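Local structure of WbbZ protein (Klebsiella pneumoniae subsp. pneumoniae NTUH-K2044, 6X1L) at residues F120-F130 against Y138-D149. The protein is of unknown function but belongs to the polysaccharide pyruvyl transferase family, and so probably acts in the pyruvylation or assembly of a surface polysaccharide. Residues are numbered along the deposited sequence; the frame is centred on the assembly and turned at random.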
# COMPACT_ATOMS: atom_id res chain seq x y z
N PHE A 120 -8.95 -25.21 22.04
CA PHE A 120 -9.31 -23.90 21.51
C PHE A 120 -9.63 -22.91 22.62
O PHE A 120 -10.35 -23.24 23.57
CB PHE A 120 -10.53 -24.01 20.58
CG PHE A 120 -10.19 -24.31 19.16
CD1 PHE A 120 -8.98 -23.92 18.61
CD2 PHE A 120 -11.10 -24.98 18.35
CE1 PHE A 120 -8.69 -24.19 17.29
CE2 PHE A 120 -10.81 -25.25 17.03
CZ PHE A 120 -9.60 -24.86 16.50
N VAL A 121 -9.10 -21.70 22.48
CA VAL A 121 -9.56 -20.54 23.24
C VAL A 121 -10.00 -19.52 22.20
O VAL A 121 -9.17 -19.01 21.43
CB VAL A 121 -8.48 -19.98 24.17
CG1 VAL A 121 -9.00 -18.77 24.92
CG2 VAL A 121 -8.01 -21.06 25.14
N VAL A 122 -11.30 -19.25 22.15
CA VAL A 122 -11.91 -18.52 21.03
C VAL A 122 -12.32 -17.14 21.50
O VAL A 122 -13.11 -16.99 22.43
CB VAL A 122 -13.12 -19.27 20.45
CG1 VAL A 122 -13.60 -18.57 19.19
CG2 VAL A 122 -12.76 -20.72 20.17
N PHE A 123 -11.80 -16.11 20.83
CA PHE A 123 -12.24 -14.74 21.04
C PHE A 123 -13.14 -14.33 19.88
O PHE A 123 -12.75 -14.45 18.72
CB PHE A 123 -11.04 -13.79 21.18
CG PHE A 123 -10.27 -13.98 22.45
CD1 PHE A 123 -10.59 -13.26 23.58
CD2 PHE A 123 -9.23 -14.90 22.51
CE1 PHE A 123 -9.90 -13.44 24.76
CE2 PHE A 123 -8.53 -15.08 23.69
CZ PHE A 123 -8.86 -14.35 24.81
N CYS A 124 -14.34 -13.86 20.21
CA CYS A 124 -15.35 -13.51 19.24
C CYS A 124 -15.51 -11.99 19.19
O CYS A 124 -15.56 -11.33 20.23
CB CYS A 124 -16.69 -14.16 19.59
SG CYS A 124 -16.53 -15.90 20.07
N ARG A 125 -15.57 -11.44 17.98
CA ARG A 125 -15.64 -10.00 17.81
C ARG A 125 -17.07 -9.48 17.62
O ARG A 125 -17.25 -8.29 17.36
CB ARG A 125 -14.76 -9.55 16.64
CG ARG A 125 -15.20 -10.03 15.27
CD ARG A 125 -14.19 -9.58 14.20
NE ARG A 125 -14.64 -9.90 12.85
CZ ARG A 125 -13.92 -9.68 11.76
NH1 ARG A 125 -12.71 -9.15 11.86
NH2 ARG A 125 -14.41 -9.99 10.57
N GLU A 126 -18.07 -10.35 17.75
CA GLU A 126 -19.46 -9.89 17.78
C GLU A 126 -20.33 -10.97 18.43
O GLU A 126 -19.86 -12.06 18.74
CB GLU A 126 -19.97 -9.53 16.38
CG GLU A 126 -19.25 -10.21 15.22
CD GLU A 126 -19.72 -11.63 14.98
OE1 GLU A 126 -20.71 -12.04 15.62
OE2 GLU A 126 -19.09 -12.33 14.16
N ASN A 127 -21.61 -10.63 18.61
CA ASN A 127 -22.52 -11.45 19.41
C ASN A 127 -22.97 -12.71 18.69
O ASN A 127 -23.33 -13.70 19.35
CB ASN A 127 -23.75 -10.63 19.81
CG ASN A 127 -23.54 -9.84 21.08
OD1 ASN A 127 -23.04 -10.36 22.07
ND2 ASN A 127 -23.92 -8.57 21.05
N ILE A 128 -22.99 -12.69 17.36
CA ILE A 128 -23.44 -13.86 16.61
C ILE A 128 -22.42 -14.99 16.73
O ILE A 128 -22.77 -16.15 16.98
CB ILE A 128 -23.71 -13.50 15.15
CG1 ILE A 128 -24.82 -12.44 15.06
CG2 ILE A 128 -24.09 -14.74 14.35
CD1 ILE A 128 -25.29 -12.16 13.66
N THR A 129 -21.13 -14.66 16.58
CA THR A 129 -20.08 -15.65 16.77
C THR A 129 -20.03 -16.13 18.21
O THR A 129 -19.87 -17.32 18.47
CB THR A 129 -18.73 -15.07 16.34
OG1 THR A 129 -18.76 -14.81 14.93
CG2 THR A 129 -17.61 -16.04 16.64
N PHE A 130 -20.19 -15.20 19.17
CA PHE A 130 -20.12 -15.57 20.58
C PHE A 130 -21.23 -16.55 20.94
O PHE A 130 -20.98 -17.57 21.60
CB PHE A 130 -20.20 -14.31 21.44
CG PHE A 130 -20.08 -14.58 22.91
CD1 PHE A 130 -18.89 -15.06 23.45
CD2 PHE A 130 -21.14 -14.35 23.77
CE1 PHE A 130 -18.78 -15.32 24.80
CE2 PHE A 130 -21.03 -14.60 25.12
CZ PHE A 130 -19.84 -15.08 25.64
N TYR A 138 -19.01 -24.46 24.51
CA TYR A 138 -17.88 -23.70 25.02
C TYR A 138 -18.30 -22.90 26.25
O TYR A 138 -19.45 -22.44 26.35
CB TYR A 138 -17.32 -22.76 23.95
CG TYR A 138 -16.40 -23.46 22.98
CD1 TYR A 138 -16.89 -24.35 22.04
CD2 TYR A 138 -15.03 -23.22 23.01
CE1 TYR A 138 -16.05 -24.99 21.15
CE2 TYR A 138 -14.17 -23.85 22.13
CZ TYR A 138 -14.69 -24.74 21.20
OH TYR A 138 -13.84 -25.37 20.32
N GLU A 139 -17.37 -22.71 27.18
CA GLU A 139 -17.70 -22.12 28.47
C GLU A 139 -17.29 -20.66 28.50
O GLU A 139 -16.09 -20.37 28.47
CB GLU A 139 -17.02 -22.88 29.60
CG GLU A 139 -17.21 -22.26 30.96
CD GLU A 139 -17.06 -23.26 32.08
OE1 GLU A 139 -16.91 -24.47 31.78
OE2 GLU A 139 -17.11 -22.86 33.26
N PRO A 140 -18.24 -19.73 28.57
CA PRO A 140 -17.88 -18.30 28.58
C PRO A 140 -16.92 -17.98 29.72
O PRO A 140 -17.05 -18.50 30.83
CB PRO A 140 -19.23 -17.59 28.76
CG PRO A 140 -20.23 -18.56 28.23
CD PRO A 140 -19.70 -19.92 28.59
N ASN A 141 -15.95 -17.12 29.42
CA ASN A 141 -14.90 -16.66 30.32
C ASN A 141 -13.90 -17.76 30.69
O ASN A 141 -13.09 -17.56 31.61
CB ASN A 141 -15.48 -16.03 31.59
CG ASN A 141 -16.03 -14.64 31.33
OD1 ASN A 141 -15.59 -13.94 30.42
ND2 ASN A 141 -17.00 -14.22 32.14
N LYS A 142 -13.91 -18.89 29.98
CA LYS A 142 -12.89 -19.91 30.16
C LYS A 142 -12.22 -20.26 28.84
O LYS A 142 -10.99 -20.18 28.72
CB LYS A 142 -13.49 -21.17 30.80
CG LYS A 142 -12.49 -22.31 30.93
CD LYS A 142 -12.98 -23.39 31.87
CE LYS A 142 -11.90 -24.44 32.10
NZ LYS A 142 -12.26 -25.36 33.22
N ASN A 143 -13.00 -20.65 27.83
CA ASN A 143 -12.45 -20.94 26.51
C ASN A 143 -13.22 -20.25 25.39
O ASN A 143 -12.96 -20.52 24.22
CB ASN A 143 -12.39 -22.45 26.26
CG ASN A 143 -13.72 -23.13 26.43
OD1 ASN A 143 -14.71 -22.50 26.81
ND2 ASN A 143 -13.77 -24.43 26.16
N VAL A 144 -14.17 -19.37 25.71
CA VAL A 144 -14.79 -18.50 24.72
C VAL A 144 -15.03 -17.14 25.36
O VAL A 144 -15.48 -17.05 26.50
CB VAL A 144 -16.10 -19.09 24.15
CG1 VAL A 144 -17.15 -19.31 25.24
CG2 VAL A 144 -16.64 -18.20 23.03
N PHE A 145 -14.68 -16.08 24.62
CA PHE A 145 -14.78 -14.71 25.10
C PHE A 145 -15.29 -13.84 23.96
O PHE A 145 -15.20 -14.20 22.78
CB PHE A 145 -13.43 -14.15 25.58
CG PHE A 145 -12.74 -15.00 26.60
CD1 PHE A 145 -12.79 -14.67 27.95
CD2 PHE A 145 -12.01 -16.12 26.22
CE1 PHE A 145 -12.14 -15.44 28.89
CE2 PHE A 145 -11.37 -16.90 27.17
CZ PHE A 145 -11.44 -16.56 28.50
N ILE A 146 -15.80 -12.66 24.32
CA ILE A 146 -16.28 -11.69 23.34
C ILE A 146 -15.59 -10.36 23.62
O ILE A 146 -15.47 -9.93 24.78
CB ILE A 146 -17.81 -11.54 23.38
CG1 ILE A 146 -18.28 -10.55 22.32
CG2 ILE A 146 -18.29 -11.13 24.76
CD1 ILE A 146 -19.77 -10.61 22.05
N THR A 147 -15.12 -9.70 22.56
CA THR A 147 -14.46 -8.41 22.69
C THR A 147 -14.37 -7.80 21.29
O THR A 147 -14.67 -8.45 20.29
CB THR A 147 -13.08 -8.55 23.35
OG1 THR A 147 -12.51 -7.26 23.57
CG2 THR A 147 -12.15 -9.39 22.49
N ASP A 148 -13.96 -6.54 21.25
CA ASP A 148 -13.91 -5.82 19.98
C ASP A 148 -12.87 -6.42 19.04
O ASP A 148 -11.85 -6.97 19.46
CB ASP A 148 -13.59 -4.34 20.22
CG ASP A 148 -14.76 -3.58 20.80
OD1 ASP A 148 -15.90 -3.79 20.34
OD2 ASP A 148 -14.54 -2.77 21.73
N ASP A 149 -13.15 -6.30 17.74
CA ASP A 149 -12.14 -6.55 16.72
C ASP A 149 -10.84 -5.84 17.09
O ASP A 149 -10.85 -4.77 17.70
CB ASP A 149 -12.64 -6.07 15.35
CG ASP A 149 -11.62 -6.29 14.23
OD1 ASP A 149 -11.61 -7.40 13.64
OD2 ASP A 149 -10.85 -5.36 13.94
O HOH W 1 -15.78 -6.02 16.77
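Phe130 lays one face of its ring over Ile146, whose CB stands 4.0 Å from the ring centroid in a CH-pi contact. With CG anti to the backbone N (chi1 -178°), the ring reaches back from the helix across strand 144-146, and Phe130 CD1 also approaches Val144 CG2. That same methyl touches Cys124 SG at 3.8 Å, which joins the helix side chain to the strand side chains beneath it. On the opposite face of the sheet Phe123 and Phe145 run alongside each other; their planes are 17° apart, but the rings are displaced with little overlap, so that Phe145 CD2 lies over one face of the Phe123 ring, near its rim. Helix 6-21 closes this face, with Leu14 against both phenylalanines.

Between the two layers runs the parallel pairing of strands 120-124 and 144-146. Together with helix 127-135 they form a beta-alpha-beta unit at one end of a six-stranded parallel sheet, an arrangement consistent with the Rossmann-like domains of the GT-B clan. Val122 and Cys124 each donate and accept, giving four backbone hydrogen bonds; the first is Val122 N to Asn143 O (2.9 Å) and the last is Thr147 N to Cys124 O (2.9 Å).

Where strand 120-124 begins, Tyr138 OH meets the edge of the Phe120 ring, 3.4 Å from CD2, while hydrogen-bonded to Phe113 O. Nearby, Asn143 OD1 accepts from Glu139 N in the carbonyl plane, bracing the turn before strand 144-146. Beyond the C-terminal ends of both strands, a water links Arg125 O to Asp149 N. Extended from CG to NE, the Arg125 side chain runs alongside Asp149 to a bent salt bridge, Arg125 NH1 to Asp149 OD1 at 2.7 Å; Arg125 NE is hydrogen-bonded to Thr105 OG1, and Asp149 OD2 to His229 NE2.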